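Local coordinates for protein ribokinase (Giardia lamblia, PDB 6WHJ) that probably phosphorylates D-ribose at O-5 with ATP and magnesium, giving D-ribose 5-phosphate for nucleotide and amino acid synthesis or the pentose phosphate pathway, at residues 39-44 with 75-80; 59-64 with 287-292; 154-159 with 188-193; 218-223 with 251-256. All blocks are in the same frame, centred on the assembly; numbering follows the deposited sequence.

How the contacts relate
Contact 1 lies where the small four-stranded sheet (strand 32-42) meets the large domain (helix 72-84). The others lie in the large domain. Contacts 2 and 4 reach strands 62-69 and 255-258 of its nine-stranded sheet. Contact 3 packs helix 149-165 on the loop leading to strand 193-194, between those two in the sheet. Contacts 1 and 4 are farthest apart, about 38 Å between centres, on opposite sides of the chain's centre. Contacts 2 and 3 are about 20 Å apart, 3 and 4 about 21 Å. Contact 2 opens before contact 1 closes, and its second segment follows contacts 3 and 4. It thus ties early chain to late chain.

Contact 1 (39-44 with 75-80); sequences SSHGGK and DEILAH. With EDO (1,2-ethanediol), chain F.
His-41 carries this contact, reaching from strand 32-42 to Ile-77 and His-80 of helix 72-84. Two residues earlier, the OG of Ser-39 hydrogen-bonds Arg-17, whose guanidinium also forms a salt bridge with Glu-76 of the helix. At His-41, CG lies anti to the carbonyl carbon (chi1 -66°), which sends the ring toward the helix. Ile-77 CD1 sits over one face of this ring, 4.0 Å from its centroid, in a CH-pi contact. The nearest ring atom is His-41 ND1, 3.7 Å from Ile-77 CD1. That nitrogen is hydrogen-bonded to the hydroxyl of Tyr-15, a bond that would help to set the rotation of the ring. The imidazoles of His-41 and His-80 form an offset stack, with planes 23° apart and centroids at 4.5 Å. His-41 CD2 lies over the rim of the His-80 ring, 3.5 Å from His-80 CD2. Farther on, Gly-43 occupies the N-cap position before helix 44-55. Its N makes a weak 3.5 Å hydrogen bond to O2 of a 1,2-ethanediol, probably from the crystallisation liquor, which Asn-16, Asp-18 and Glu-146 also bind. Lys-44 then opens the helix, its NZ in a long, weak ion pair with Asp-274, the predicted proton acceptor. The Gly-Gly-Lys-Gly run starting at Gly-42 belongs to the PfkB family signature, and the diol lies in the predicted ribose site, where lid sheet and large domain join.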
loop_
_atom_site.group_PDB
_atom_site.type_symbol
_atom_site.label_atom_id
_atom_site.label_comp_id
_atom_site.label_asym_id
_atom_site.label_seq_id
_atom_site.Cartn_x
_atom_site.Cartn_y
_atom_site.Cartn_z
ATOM N N SER B 39 -9.738 2.396 -3.186
ATOM C CA SER B 39 -8.964 2.696 -4.380
ATOM C C SER B 39 -9.525 3.937 -5.063
ATOM O O SER B 39 -10.744 4.069 -5.222
ATOM C CB SER B 39 -9.002 1.506 -5.334
ATOM O OG SER B 39 -8.450 1.854 -6.578
ATOM N N SER B 40 -8.642 4.838 -5.487
ATOM C CA SER B 40 -9.113 6.110 -6.024
ATOM C C SER B 40 -8.049 6.741 -6.922
ATOM O O SER B 40 -6.867 6.387 -6.872
ATOM C CB SER B 40 -9.527 7.062 -4.901
ATOM O OG SER B 40 -8.400 7.709 -4.362
ATOM N N HIS B 41 -8.501 7.685 -7.744
ATOM C CA HIS B 41 -7.625 8.434 -8.637
ATOM C C HIS B 41 -6.742 9.408 -7.866
ATOM O O HIS B 41 -7.201 10.111 -6.962
ATOM C CB HIS B 41 -8.468 9.211 -9.649
ATOM C CG HIS B 41 -9.217 8.333 -10.599
ATOM N ND1 HIS B 41 -8.608 7.319 -11.310
ATOM C CD2 HIS B 41 -10.531 8.286 -10.924
ATOM C CE1 HIS B 41 -9.511 6.703 -12.053
ATOM N NE2 HIS B 41 -10.686 7.266 -11.832
ATOM N N GLY B 42 -5.473 9.452 -8.220
ATOM C CA GLY B 42 -4.530 10.360 -7.589
ATOM C C GLY B 42 -3.496 10.855 -8.581
ATOM O O GLY B 42 -3.759 10.964 -9.782
ATOM N N GLY B 43 -2.313 11.158 -8.070
ATOM C CA GLY B 43 -1.293 11.828 -8.839
ATOM C C GLY B 43 -1.469 13.325 -8.713
ATOM O O GLY B 43 -2.553 13.849 -8.972
ATOM N N LYS B 44 -0.421 14.035 -8.303
ATOM C CA LYS B 44 -0.558 15.476 -8.146
ATOM C C LYS B 44 -0.812 16.149 -9.489
ATOM O O LYS B 44 -1.536 17.150 -9.557
ATOM C CB LYS B 44 0.673 16.044 -7.447
ATOM C CG LYS B 44 0.539 16.005 -5.956
ATOM C CD LYS B 44 1.854 16.278 -5.256
ATOM C CE LYS B 44 1.682 16.132 -3.762
ATOM N NZ LYS B 44 0.371 16.727 -3.386
ATOM N N ASP B 75 -6.371 2.444 -18.736
ATOM C CA ASP B 75 -7.593 2.568 -19.522
ATOM C C ASP B 75 -8.662 3.328 -18.749
ATOM O O ASP B 75 -9.363 4.175 -19.319
ATOM C CB ASP B 75 -8.121 1.184 -19.910
ATOM C CG ASP B 75 -7.177 0.421 -20.834
ATOM O OD1 ASP B 75 -6.382 1.053 -21.559
ATOM O OD2 ASP B 75 -7.252 -0.826 -20.849
ATOM N N GLU B 76 -8.774 3.072 -17.441
ATOM C CA GLU B 76 -9.834 3.701 -16.660
ATOM C C GLU B 76 -9.634 5.206 -16.532
ATOM O O GLU B 76 -10.617 5.953 -16.515
ATOM C CB GLU B 76 -9.929 3.067 -15.268
ATOM C CG GLU B 76 -10.302 1.580 -15.281
ATOM C CD GLU B 76 -10.575 1.009 -13.895
ATOM O OE1 GLU B 76 -11.063 -0.151 -13.812
ATOM O OE2 GLU B 76 -10.257 1.698 -12.895
ATOM N N ILE B 77 -8.388 5.680 -16.457
ATOM C CA ILE B 77 -8.208 7.112 -16.264
ATOM C C ILE B 77 -8.434 7.871 -17.572
ATOM O O ILE B 77 -8.962 8.990 -17.553
ATOM C CB ILE B 77 -6.838 7.417 -15.622
ATOM C CG1 ILE B 77 -6.737 8.900 -15.277
ATOM C CG2 ILE B 77 -5.687 7.005 -16.515
ATOM C CD1 ILE B 77 -7.846 9.385 -14.325
ATOM N N LEU B 78 -8.083 7.283 -18.723
ATOM C CA LEU B 78 -8.441 7.906 -19.997
ATOM C C LEU B 78 -9.948 8.017 -20.146
ATOM O O LEU B 78 -10.460 9.041 -20.618
ATOM C CB LEU B 78 -7.892 7.117 -21.182
ATOM C CG LEU B 78 -6.554 7.522 -21.778
ATOM C CD1 LEU B 78 -5.437 7.042 -20.870
ATOM C CD2 LEU B 78 -6.411 6.967 -23.177
ATOM N N ALA B 79 -10.670 6.951 -19.786
ATOM C CA ALA B 79 -12.124 7.001 -19.834
ATOM C C ALA B 79 -12.663 8.025 -18.844
ATOM O O ALA B 79 -13.619 8.750 -19.144
ATOM C CB ALA B 79 -12.703 5.618 -19.556
ATOM N N HIS B 80 -12.032 8.121 -17.669
ATOM C CA HIS B 80 -12.493 9.051 -16.645
ATOM C C HIS B 80 -12.401 10.486 -17.135
ATOM O O HIS B 80 -13.311 11.292 -16.897
ATOM C CB HIS B 80 -11.671 8.868 -15.368
ATOM C CG HIS B 80 -12.121 9.721 -14.221
ATOM N ND1 HIS B 80 -13.429 9.753 -13.785
ATOM C CD2 HIS B 80 -11.435 10.569 -13.415
ATOM C CE1 HIS B 80 -13.529 10.587 -12.764
ATOM N NE2 HIS B 80 -12.335 11.095 -12.520
HETATM C C1 EDO F . -0.327 12.234 -4.406
HETATM O O1 EDO F . 1.031 11.877 -4.110
HETATM C C2 EDO F . -1.173 10.975 -4.581
HETATM O O2 EDO F . -0.432 10.036 -5.371
#

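Contact 2 (59-64 with 287-292); sequences PSRAFF and LAEEST
Arg-61 and Glu-289 meet through their charged ends and form a surface salt bridge. From CB, the arginine chain heads toward the loop of Glu-289. Its CG lies anti to the carbonyl carbon, and the side chain also touches Lys-8 and Leu-56. A bend at chi3 (83°) then turns the guanidinium so that its NH1 and NH2 end faces the carboxylate. NH1 of Arg-61 donates to OE1 of Glu-289 at 3.2 Å, with an N-H...O angle of 156°. OE1 lies close to the guanidinium plane and is met on its syn side, though somewhat out of the carboxylate plane. NH2 of Arg-61 faces OE2 of Glu-289, but their modelled separation is too short to trust in detail at this resolution. As modelled, each terminal nitrogen faces one carboxylate oxygen, but the NH2 half of this pairing is doubtful. It is not fully flat, because the two planes are turned 38° apart. Glu-289 comes from the opposite direction, its chain extended beyond CG. Both residues also touch a crystal neighbour, so the lattice may influence how they are posed. Arg-61 ends a short 3-10 turn just before strand 62-69, and its backbone bonds to Lys-8 and Ile-9 tie it to neighbouring strand 9-12. Glu-289 stands in the loop between helices 272-287 and 301-318, where Leu-287 packs on Thr-303 and Glu-306. The bridge thus joins the start of strand 62-69 to the loop connecting those two helices.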
loop_
_atom_site.group_PDB
_atom_site.type_symbol
_atom_site.label_atom_id
_atom_site.label_comp_id
_atom_site.label_asym_id
_atom_site.label_seq_id
_atom_site.Cartn_x
_atom_site.Cartn_y
_atom_site.Cartn_z
ATOM N N PRO B 59 -14.749 23.201 -19.139
ATOM C CA PRO B 59 -13.571 22.380 -18.794
ATOM C C PRO B 59 -12.551 22.250 -19.911
ATOM O O PRO B 59 -11.384 21.956 -19.622
ATOM C CB PRO B 59 -14.175 21.015 -18.440
ATOM C CG PRO B 59 -15.621 21.269 -18.185
ATOM C CD PRO B 59 -16.022 22.485 -18.955
ATOM N N SER B 60 -12.923 22.501 -21.166
ATOM C CA SER B 60 -11.989 22.285 -22.268
ATOM C C SER B 60 -10.801 23.243 -22.246
ATOM O O SER B 60 -9.896 23.091 -23.068
ATOM C CB SER B 60 -12.724 22.374 -23.609
ATOM O OG SER B 60 -12.979 23.715 -23.961
ATOM N N ARG B 61 -10.772 24.212 -21.329
ATOM C CA ARG B 61 -9.636 25.121 -21.204
ATOM C C ARG B 61 -8.463 24.497 -20.455
ATOM O O ARG B 61 -7.353 25.040 -20.502
ATOM C CB ARG B 61 -10.069 26.394 -20.478
ATOM C CG ARG B 61 -11.403 26.939 -20.941
ATOM C CD ARG B 61 -11.557 28.396 -20.552
ATOM N NE ARG B 61 -10.901 29.269 -21.513
ATOM C CZ ARG B 61 -10.894 30.594 -21.441
ATOM N NH1 ARG B 61 -11.527 31.218 -20.452
ATOM N NH2 ARG B 61 -10.265 31.295 -22.373
ATOM N N ALA B 62 -8.688 23.393 -19.752
ATOM C CA ALA B 62 -7.614 22.650 -19.117
ATOM C C ALA B 62 -7.108 21.565 -20.058
ATOM O O ALA B 62 -7.827 21.088 -20.940
ATOM C CB ALA B 62 -8.089 22.038 -17.804
ATOM N N PHE B 63 -5.855 21.168 -19.854
ATOM C CA PHE B 63 -5.223 20.165 -20.706
ATOM C C PHE B 63 -4.235 19.401 -19.840
ATOM O O PHE B 63 -3.336 20.006 -19.247
ATOM C CB PHE B 63 -4.523 20.826 -21.904
ATOM C CG PHE B 63 -4.070 19.858 -22.977
ATOM C CD1 PHE B 63 -4.987 19.261 -23.823
ATOM C CD2 PHE B 63 -2.725 19.577 -23.162
ATOM C CE1 PHE B 63 -4.571 18.383 -24.808
ATOM C CE2 PHE B 63 -2.305 18.703 -24.141
ATOM C CZ PHE B 63 -3.230 18.105 -24.965
ATOM N N PHE B 64 -4.414 18.087 -19.728
ATOM C CA PHE B 64 -3.541 17.274 -18.892
ATOM C C PHE B 64 -2.556 16.518 -19.777
ATOM O O PHE B 64 -2.943 15.935 -20.795
ATOM C CB PHE B 64 -4.339 16.301 -18.020
ATOM C CG PHE B 64 -3.471 15.367 -17.205
ATOM C CD1 PHE B 64 -2.493 15.875 -16.355
ATOM C CD2 PHE B 64 -3.656 13.986 -17.260
ATOM C CE1 PHE B 64 -1.692 15.028 -15.611
ATOM C CE2 PHE B 64 -2.857 13.134 -16.505
ATOM C CZ PHE B 64 -1.875 13.654 -15.682
ATOM N N LEU B 287 -8.197 36.040 -14.909
ATOM C CA LEU B 287 -7.850 37.442 -14.703
ATOM C C LEU B 287 -6.943 37.969 -15.810
ATOM O O LEU B 287 -6.941 39.175 -16.083
ATOM C CB LEU B 287 -7.188 37.620 -13.335
ATOM C CG LEU B 287 -8.096 37.378 -12.125
ATOM C CD1 LEU B 287 -7.291 37.348 -10.839
ATOM C CD2 LEU B 287 -9.226 38.406 -12.043
ATOM N N ALA B 288 -6.176 37.086 -16.456
ATOM C CA ALA B 288 -5.337 37.470 -17.580
ATOM C C ALA B 288 -6.135 37.777 -18.837
ATOM O O ALA B 288 -5.587 38.386 -19.759
ATOM C CB ALA B 288 -4.316 36.371 -17.866
ATOM N N GLU B 289 -7.411 37.399 -18.889
ATOM C CA GLU B 289 -8.278 37.713 -20.020
ATOM C C GLU B 289 -9.194 38.895 -19.766
ATOM O O GLU B 289 -9.542 39.615 -20.708
ATOM C CB GLU B 289 -9.190 36.532 -20.354
ATOM C CG GLU B 289 -8.598 35.390 -21.090
ATOM C CD GLU B 289 -9.622 34.298 -21.248
ATOM O OE1 GLU B 289 -10.603 34.295 -20.477
ATOM O OE2 GLU B 289 -9.480 33.472 -22.167
ATOM N N GLU B 290 -9.588 39.095 -18.511
ATOM C CA GLU B 290 -10.564 40.095 -18.111
ATOM C C GLU B 290 -9.922 41.429 -17.807
ATOM O O GLU B 290 -10.450 42.193 -16.987
ATOM C CB GLU B 290 -11.330 39.591 -16.889
ATOM C CG GLU B 290 -12.029 38.267 -17.108
ATOM C CD GLU B 290 -12.525 37.657 -15.815
ATOM O OE1 GLU B 290 -12.330 38.283 -14.746
ATOM O OE2 GLU B 290 -13.099 36.546 -15.868
ATOM N N SER B 291 -8.830 41.765 -18.479
ATOM C CA SER B 291 -8.026 42.900 -18.075
ATOM C C SER B 291 -7.641 43.742 -19.275
ATOM O O SER B 291 -7.443 43.236 -20.382
ATOM C CB SER B 291 -6.755 42.437 -17.345
ATOM O OG SER B 291 -5.903 43.532 -17.055
ATOM N N THR B 292 -7.567 45.049 -19.024
ATOM C CA THR B 292 -7.128 46.006 -20.032
ATOM C C THR B 292 -5.647 45.849 -20.340
ATOM O O THR B 292 -5.223 46.031 -21.487
ATOM C CB THR B 292 -7.407 47.419 -19.539
ATOM O OG1 THR B 292 -8.712 47.463 -18.950
ATOM C CG2 THR B 292 -7.320 48.416 -20.686
#

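Contact 3 (154-159 with 188-193); sequences LFVEVI and LSITDI
Ile-190 points its CD1 methyl at helix 149-165, where Val-156 and Ile-159 receive it. They stand one helical turn apart, so both can reach the same methyl. The side chains of Val-156 and Ile-190 cross at a slant. Their closest side-chain atoms are Val-156 CG1 and Ile-190 CD1, at 3.5 Å. Val-156 CG1 also reaches back along the isoleucine to Ile-190 CG1, at 3.7 Å. This branch of the valine is anti to its own backbone nitrogen (chi1 158°), while CG2 touches CD1 more distantly. Ile-159 meets Ile-190 at about a right angle. It offers its branch point rather than its tip: Ile-159 CB is 3.6 Å from Ile-190 CD1, and Ile-159 CG2 is 3.8 Å from the same methyl. In Ile-190, CG1 sits between the backbone nitrogen and the carbonyl carbon (chi1 68°), a less roomy setting that aims CD1 at the helix. Around this group, Ile-190 also rests on Phe-171, and Ile-159 on Val-141 and Met-143. The helix is the connection in a beta-alpha-beta crossover between the adjacent parallel strands 140-143 and 170-173. Polar links flank the apolar ones: Lys-163, farther along the helix, bonds the carbonyl O of Ile-190 and forms a salt bridge with Asp-192, which also pairs with Lys-234. The side chains meet through apolar groups alone; the Ile-190 CD1 methyl also lies against the carbonyl O of Val-156, a close approach that carries little weight at this resolution. Burial of methyl groups, which is not directional, therefore accounts for this contact, while Lys-163 provides polar bonds alongside it.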
loop_
_atom_site.group_PDB
_atom_site.type_symbol
_atom_site.label_atom_id
_atom_site.label_comp_id
_atom_site.label_asym_id
_atom_site.label_seq_id
_atom_site.Cartn_x
_atom_site.Cartn_y
_atom_site.Cartn_z
ATOM N N LEU B 154 13.975 18.150 -18.996
ATOM C CA LEU B 154 13.659 18.219 -20.417
ATOM C C LEU B 154 12.405 19.053 -20.650
ATOM O O LEU B 154 12.370 19.873 -21.576
ATOM C CB LEU B 154 13.502 16.818 -21.015
ATOM C CG LEU B 154 14.725 15.894 -21.070
ATOM C CD1 LEU B 154 14.340 14.533 -21.622
ATOM C CD2 LEU B 154 15.846 16.512 -21.875
ATOM N N PHE B 155 11.372 18.879 -19.812
ATOM C CA PHE B 155 10.178 19.707 -19.971
ATOM C C PHE B 155 10.467 21.168 -19.670
ATOM O O PHE B 155 9.878 22.051 -20.299
ATOM C CB PHE B 155 9.032 19.219 -19.084
ATOM C CG PHE B 155 8.273 18.070 -19.663
ATOM C CD1 PHE B 155 7.534 18.231 -20.824
ATOM C CD2 PHE B 155 8.293 16.826 -19.046
ATOM C CE1 PHE B 155 6.846 17.173 -21.373
ATOM C CE2 PHE B 155 7.600 15.760 -19.584
ATOM C CZ PHE B 155 6.874 15.933 -20.744
ATOM N N VAL B 156 11.358 21.433 -18.709
ATOM C CA VAL B 156 11.767 22.803 -18.413
ATOM C C VAL B 156 12.336 23.472 -19.656
ATOM O O VAL B 156 12.021 24.631 -19.959
ATOM C CB VAL B 156 12.768 22.811 -17.243
ATOM C CG1 VAL B 156 13.603 24.077 -17.247
ATOM C CG2 VAL B 156 12.026 22.673 -15.919
ATOM N N GLU B 157 13.164 22.751 -20.415
ATOM C CA GLU B 157 13.718 23.344 -21.628
ATOM C C GLU B 157 12.626 23.621 -22.659
ATOM O O GLU B 157 12.642 24.668 -23.319
ATOM C CB GLU B 157 14.809 22.444 -22.202
ATOM C CG GLU B 157 15.373 22.957 -23.509
ATOM C CD GLU B 157 16.034 24.323 -23.383
ATOM O OE1 GLU B 157 16.489 24.686 -22.270
ATOM O OE2 GLU B 157 16.083 25.044 -24.405
ATOM N N VAL B 158 11.636 22.734 -22.771
ATOM C CA VAL B 158 10.530 22.996 -23.685
ATOM C C VAL B 158 9.805 24.271 -23.287
ATOM O O VAL B 158 9.504 25.126 -24.132
ATOM C CB VAL B 158 9.567 21.797 -23.713
ATOM C CG1 VAL B 158 8.300 22.155 -24.464
ATOM C CG2 VAL B 158 10.244 20.593 -24.353
ATOM N N ILE B 159 9.540 24.434 -21.990
ATOM C CA ILE B 159 8.803 25.598 -21.512
ATOM C C ILE B 159 9.613 26.876 -21.732
ATOM O O ILE B 159 9.070 27.917 -22.127
ATOM C CB ILE B 159 8.432 25.389 -20.040
ATOM C CG1 ILE B 159 7.518 24.168 -19.904
ATOM C CG2 ILE B 159 7.719 26.618 -19.495
ATOM C CD1 ILE B 159 7.272 23.755 -18.466
ATOM N N LEU B 188 13.537 26.484 -11.101
ATOM C CA LEU B 188 13.142 27.839 -10.733
ATOM C C LEU B 188 13.578 28.887 -11.754
ATOM O O LEU B 188 12.951 29.946 -11.834
ATOM C CB LEU B 188 13.702 28.194 -9.353
ATOM C CG LEU B 188 12.954 27.654 -8.133
ATOM C CD1 LEU B 188 13.815 27.718 -6.879
ATOM C CD2 LEU B 188 11.691 28.461 -7.930
ATOM N N SER B 189 14.619 28.620 -12.547
ATOM C CA SER B 189 15.119 29.633 -13.470
ATOM C C SER B 189 14.119 29.976 -14.565
ATOM O O SER B 189 14.242 31.034 -15.189
ATOM C CB SER B 189 16.424 29.175 -14.102
ATOM O OG SER B 189 16.239 27.934 -14.755
ATOM N N ILE B 190 13.129 29.122 -14.817
ATOM C CA ILE B 190 12.053 29.460 -15.736
ATOM C C ILE B 190 10.712 29.498 -15.040
ATOM O O ILE B 190 9.694 29.760 -15.688
ATOM C CB ILE B 190 11.992 28.499 -16.943
ATOM C CG1 ILE B 190 11.564 27.109 -16.469
ATOM C CG2 ILE B 190 13.342 28.469 -17.696
ATOM C CD1 ILE B 190 10.910 26.280 -17.543
ATOM N N THR B 191 10.684 29.271 -13.728
ATOM C CA THR B 191 9.456 29.387 -12.963
ATOM C C THR B 191 9.066 30.853 -12.845
ATOM O O THR B 191 9.906 31.721 -12.570
ATOM C CB THR B 191 9.633 28.791 -11.570
ATOM O OG1 THR B 191 9.842 27.376 -11.674
ATOM C CG2 THR B 191 8.400 29.068 -10.697
ATOM N N ASP B 192 7.788 31.131 -13.069
ATOM C CA ASP B 192 7.269 32.469 -12.871
ATOM C C ASP B 192 6.622 32.629 -11.506
ATOM O O ASP B 192 6.800 33.667 -10.864
ATOM C CB ASP B 192 6.267 32.808 -13.976
ATOM C CG ASP B 192 6.900 32.778 -15.358
ATOM O OD1 ASP B 192 6.598 31.852 -16.151
ATOM O OD2 ASP B 192 7.721 33.672 -15.636
ATOM N N ILE B 193 5.872 31.622 -11.062
ATOM C CA ILE B 193 5.188 31.615 -9.773
ATOM C C ILE B 193 5.486 30.301 -9.062
ATOM O O ILE B 193 5.130 29.228 -9.562
ATOM C CB ILE B 193 3.672 31.810 -9.931
ATOM C CG1 ILE B 193 3.381 33.143 -10.631
ATOM C CG2 ILE B 193 2.969 31.679 -8.574
ATOM C CD1 ILE B 193 1.956 33.314 -11.069
#

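Contact 4 (218-223 with 251-256); sequences MMKALV and KSYESR
Tyr-253 lays its ring against helix 216-228, with Val-223 at its edge and Lys-220 over one face. The tight part is at Val-223. Its CG1 lies 3.6 Å from Tyr-253 CE1 and close to the ring plane, and Val-223 CB is 4.0 Å from the same carbon. CG1 is anti to the backbone nitrogen (chi1 174°), which brings this branch to the ring. Val-223 is buried and also packs on Val-248 of strand 245-249 and Phe-238 of strand 235-239. Lys-220 marks the looser side. Its chain crosses the ring obliquely, with CD over the centre of the face. Lys-220 CE makes an off-centre CH-pi contact, 4.3 Å from the centroid of the Tyr-253 ring and 30° off the normal. The ammonium passes on to a salt bridge with Glu-224. Lys-220 is exposed and touches a crystal neighbour, so its pose may owe something to the lattice. At the ring's far end, a water lies 2.6 Å from Tyr-253 OH and donates a weak bond to Val-223 O at 3.5 Å. Nearby, Lys-251 NZ reaches Ser-227 on the same helix. Tyr-253 thus has three kinds of neighbour: valine methyl at the edge, lysine methylenes on a face, and water at the hydroxyl. The contact is mainly dispersive, and the ammonium next to CE may polarise the C-H groups that face the ring.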
loop_
_atom_site.group_PDB
_atom_site.type_symbol
_atom_site.label_atom_id
_atom_site.label_comp_id
_atom_site.label_asym_id
_atom_site.label_seq_id
_atom_site.Cartn_x
_atom_site.Cartn_y
_atom_site.Cartn_z
ATOM N N MET B 218 12.427 35.192 8.209
ATOM C CA MET B 218 12.754 33.909 7.601
ATOM C C MET B 218 12.206 33.813 6.182
ATOM O O MET B 218 12.872 33.274 5.290
ATOM C CB MET B 218 12.206 32.772 8.462
ATOM C CG MET B 218 13.230 31.727 8.821
ATOM S SD MET B 218 14.117 31.131 7.368
ATOM C CE MET B 218 15.798 31.135 7.997
ATOM N N MET B 219 10.996 34.331 5.940
ATOM C CA MET B 219 10.461 34.234 4.587
ATOM C C MET B 219 11.212 35.124 3.607
ATOM O O MET B 219 11.321 34.769 2.425
ATOM C CB MET B 219 8.959 34.513 4.552
ATOM C CG MET B 219 8.150 33.277 4.944
ATOM S SD MET B 219 6.368 33.486 4.903
ATOM C CE MET B 219 5.952 33.126 6.607
ATOM N N LYS B 220 11.744 36.266 4.065
ATOM C CA LYS B 220 12.537 37.093 3.159
ATOM C C LYS B 220 13.770 36.339 2.687
ATOM O O LYS B 220 14.057 36.285 1.485
ATOM C CB LYS B 220 12.956 38.401 3.825
ATOM C CG LYS B 220 14.254 38.936 3.231
ATOM C CD LYS B 220 14.326 40.435 3.210
ATOM C CE LYS B 220 15.522 40.934 2.405
ATOM N NZ LYS B 220 16.844 40.692 3.076
ATOM N N ALA B 221 14.472 35.690 3.614
ATOM C CA ALA B 221 15.638 34.914 3.221
ATOM C C ALA B 221 15.252 33.769 2.300
ATOM O O ALA B 221 15.994 33.448 1.365
ATOM C CB ALA B 221 16.359 34.383 4.458
ATOM N N LEU B 222 14.082 33.158 2.520
ATOM C CA LEU B 222 13.663 32.062 1.644
ATOM C C LEU B 222 13.319 32.571 0.248
ATOM O O LEU B 222 13.741 31.986 -0.754
ATOM C CB LEU B 222 12.481 31.314 2.255
ATOM C CG LEU B 222 12.775 30.560 3.554
ATOM C CD1 LEU B 222 11.478 30.087 4.210
ATOM C CD2 LEU B 222 13.729 29.406 3.323
ATOM N N VAL B 223 12.561 33.670 0.160
ATOM C CA VAL B 223 12.265 34.278 -1.136
ATOM C C VAL B 223 13.554 34.741 -1.799
ATOM O O VAL B 223 13.724 34.625 -3.019
ATOM C CB VAL B 223 11.269 35.444 -0.975
ATOM C CG1 VAL B 223 11.071 36.163 -2.294
ATOM C CG2 VAL B 223 9.935 34.943 -0.423
ATOM N N LYS B 251 12.394 40.608 -5.276
ATOM C CA LYS B 251 13.133 41.874 -5.376
ATOM C C LYS B 251 12.607 42.953 -4.433
ATOM O O LYS B 251 13.396 43.570 -3.712
ATOM C CB LYS B 251 13.133 42.440 -6.806
ATOM C CG LYS B 251 13.537 41.463 -7.917
ATOM C CD LYS B 251 14.889 40.809 -7.668
ATOM C CE LYS B 251 15.142 39.699 -8.687
ATOM N NZ LYS B 251 15.899 38.553 -8.101
ATOM N N SER B 252 11.291 43.171 -4.401
ATOM C CA SER B 252 10.701 44.202 -3.547
ATOM C C SER B 252 10.150 43.667 -2.239
ATOM O O SER B 252 10.073 44.418 -1.260
ATOM C CB SER B 252 9.554 44.917 -4.271
ATOM O OG SER B 252 8.443 44.046 -4.452
ATOM N N TYR B 253 9.765 42.392 -2.216
ATOM C CA TYR B 253 9.184 41.709 -1.056
ATOM C C TYR B 253 7.849 42.311 -0.616
ATOM O O TYR B 253 7.461 42.175 0.547
ATOM C CB TYR B 253 10.184 41.648 0.108
ATOM C CG TYR B 253 11.494 41.032 -0.339
ATOM C CD1 TYR B 253 11.588 39.674 -0.600
ATOM C CD2 TYR B 253 12.622 41.819 -0.540
ATOM C CE1 TYR B 253 12.766 39.115 -1.033
ATOM C CE2 TYR B 253 13.814 41.262 -0.973
ATOM C CZ TYR B 253 13.879 39.908 -1.221
ATOM O OH TYR B 253 15.063 39.353 -1.660
ATOM N N GLU B 254 7.100 42.912 -1.546
ATOM C CA GLU B 254 5.709 43.223 -1.246
ATOM C C GLU B 254 4.964 41.936 -0.937
ATOM O O GLU B 254 5.213 40.894 -1.545
ATOM C CB GLU B 254 5.018 43.973 -2.391
ATOM C CG GLU B 254 5.289 45.459 -2.397
ATOM C CD GLU B 254 4.565 46.155 -1.244
ATOM O OE1 GLU B 254 5.177 47.050 -0.607
ATOM O OE2 GLU B 254 3.394 45.801 -0.969
ATOM N N SER B 255 4.092 42.003 0.061
ATOM C CA SER B 255 3.445 40.820 0.591
ATOM C C SER B 255 1.935 41.027 0.616
ATOM O O SER B 255 1.458 42.139 0.877
ATOM C CB SER B 255 4.017 40.507 1.990
ATOM O OG SER B 255 3.221 39.599 2.716
ATOM N N ARG B 256 1.190 39.958 0.316
ATOM C CA ARG B 256 -0.259 39.929 0.481
ATOM C C ARG B 256 -0.631 38.671 1.256
ATOM O O ARG B 256 -0.229 37.567 0.881
ATOM C CB ARG B 256 -0.977 39.962 -0.878
ATOM C CG ARG B 256 -0.783 41.262 -1.681
ATOM C CD ARG B 256 -1.291 42.488 -0.938
ATOM N NE ARG B 256 -1.284 43.695 -1.766
ATOM C CZ ARG B 256 -0.253 44.534 -1.883
ATOM N NH1 ARG B 256 0.884 44.325 -1.230
ATOM N NH2 ARG B 256 -0.357 45.600 -2.664
HETATM O O HOH W 1 14.139 37.997 -3.712
#